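Local coordinates for protein TRAP dicarboxylate transporter-DctP subunit (Desulfovibrio salexigens, PDB 4N6D) that probably captures a small organic solute, such as a carboxylate, in the periplasm and delivers it to the membrane components of a TRAP transporter, at residues N245-P248 with D249-K253. Sequence-based numbering, arbitrary orientation.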
loop_
_atom_site.group_PDB
_atom_site.type_symbol
_atom_site.label_atom_id
_atom_site.label_comp_id
_atom_site.label_asym_id
_atom_site.label_seq_id
_atom_site.Cartn_x
_atom_site.Cartn_y
_atom_site.Cartn_z
ATOM N N ASN A 245 -11.496 -22.016 11.168
ATOM C CA ASN A 245 -12.008 -23.390 11.183
ATOM C C ASN A 245 -13.383 -23.480 11.834
ATOM O O ASN A 245 -14.220 -24.301 11.438
ATOM C CB ASN A 245 -11.046 -24.295 11.946
ATOM C CG ASN A 245 -9.754 -24.557 11.205
ATOM O OD1 ASN A 245 -9.577 -24.212 10.024
ATOM N ND2 ASN A 245 -8.833 -25.212 11.894
ATOM N N SER A 246 -13.593 -22.632 12.843
ATOM C CA SER A 246 -14.806 -22.632 13.651
ATOM C C SER A 246 -16.031 -22.116 12.917
ATOM O O SER A 246 -17.156 -22.312 13.388
ATOM C CB SER A 246 -14.589 -21.784 14.919
ATOM O OG SER A 246 -14.697 -20.399 14.639
ATOM N N LEU A 247 -15.830 -21.445 11.786
ATOM C CA LEU A 247 -16.937 -20.808 11.081
ATOM C C LEU A 247 -17.745 -21.819 10.276
ATOM O O LEU A 247 -17.171 -22.665 9.613
ATOM C CB LEU A 247 -16.422 -19.718 10.135
ATOM C CG LEU A 247 -15.538 -18.637 10.736
ATOM C CD1 LEU A 247 -15.114 -17.619 9.678
ATOM C CD2 LEU A 247 -16.306 -17.950 11.867
ATOM N N PRO A 248 -19.084 -21.727 10.329
ATOM C CA PRO A 248 -19.909 -22.609 9.495
ATOM C C PRO A 248 -19.691 -22.319 8.016
ATOM O O PRO A 248 -19.265 -21.222 7.663
ATOM C CB PRO A 248 -21.341 -22.221 9.874
ATOM C CG PRO A 248 -21.244 -21.412 11.106
ATOM C CD PRO A 248 -19.894 -20.802 11.140
ATOM N N ASP A 249 -20.000 -23.272 7.151
ATOM C CA ASP A 249 -19.759 -23.086 5.724
ATOM C C ASP A 249 -20.431 -21.854 5.121
ATOM O O ASP A 249 -19.863 -21.204 4.235
ATOM C CB ASP A 249 -20.204 -24.341 4.964
ATOM C CG ASP A 249 -19.184 -25.467 5.059
ATOM O OD1 ASP A 249 -18.002 -25.179 5.343
ATOM O OD2 ASP A 249 -19.558 -26.630 4.829
ATOM N N ASP A 250 -21.642 -21.519 5.553
ATOM C CA ASP A 250 -22.294 -20.340 4.983
ATOM C C ASP A 250 -21.590 -19.034 5.338
ATOM O O ASP A 250 -21.488 -18.122 4.506
ATOM C CB ASP A 250 -23.788 -20.273 5.346
ATOM C CG ASP A 250 -24.043 -20.120 6.836
ATOM O OD1 ASP A 250 -23.187 -20.481 7.653
ATOM O OD2 ASP A 250 -25.135 -19.644 7.192
ATOM N N VAL A 251 -21.083 -18.961 6.562
ATOM C CA VAL A 251 -20.242 -17.840 6.973
ATOM C C VAL A 251 -18.912 -17.805 6.206
ATOM O O VAL A 251 -18.462 -16.739 5.769
ATOM C CB VAL A 251 -19.999 -17.858 8.510
ATOM C CG1 VAL A 251 -19.030 -16.760 8.913
ATOM C CG2 VAL A 251 -21.311 -17.683 9.248
ATOM N N LYS A 252 -18.269 -18.959 6.032
ATOM C CA LYS A 252 -17.033 -19.007 5.241
ATOM C C LYS A 252 -17.270 -18.487 3.838
ATOM O O LYS A 252 -16.450 -17.741 3.293
ATOM C CB LYS A 252 -16.458 -20.425 5.172
ATOM C CG LYS A 252 -15.873 -20.959 6.480
ATOM C CD LYS A 252 -15.112 -22.252 6.221
ATOM C CE LYS A 252 -14.464 -22.826 7.468
ATOM N NZ LYS A 252 -14.021 -24.217 7.204
ATOM N N LYS A 253 -18.402 -18.856 3.236
ATOM C CA LYS A 253 -18.703 -18.355 1.909
ATOM C C LYS A 253 -18.806 -16.830 1.877
ATOM O O LYS A 253 -18.306 -16.184 0.963
ATOM C CB LYS A 253 -20.005 -18.956 1.399
ATOM C CG LYS A 253 -20.313 -18.486 0.000
ATOM C CD LYS A 253 -21.572 -19.103 -0.549
ATOM C CE LYS A 253 -21.590 -19.019 -2.065
ATOM N NZ LYS A 253 -21.144 -17.724 -2.597
HETATM O O HOH W 1 -13.063 -25.963 9.247
#
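Pro248 and Lys252 are joined by the first backbone turn of helix 249-285: Lys252 N donates to Pro248 O at 3.0 Å, with an N-H...O angle of 166°, the straightness expected of an i to i+4 helical bond. Pro248 thus occupies the N-cap position, and its ring packs on the turn it starts, CD lying 3.9 Å from Val251 CG2. The two methyls of Val251 divide the apolar work. CG1, anti to the backbone N (chi1 175°), meets Leu247 CD1 at 4.1 Å, while CG2 takes the proline ring; the Leu247 and Val251 side chains cross at about a right angle. In Lys252 the first torsion sets CG beside the backbone N, and the chain, extended from there, runs back along the incoming loop, with CE 3.5 Å from Leu247 O and the amine carried on toward the preceding helix end. There a water accepts from Lys252 NZ at 2.9 Å and donates to Asn245 O at 3.0 Å, bridging helix 241-245 to the next helix. On the first turn, Asp250 holds its carboxylate between its own backbone N and carbonyl carbon (chi1 64°), a position from which OD1 can take a weak, bent bond from Val251 N at 2.8 Å. Its other oxygen, OD2, forms a salt bridge with Lys62. Farther out, Leu247 and Pro248 both touch Ile30, joining the loop to the start of strand 30-35. The chemistry implies a two-sided junction: Leu247 of the loop and Val251 of the first turn make a buried apolar side, whereas exposed Asp249 and Asp250 place acidic groups at the helix N-terminus, where they would probably interact favourably with its dipole.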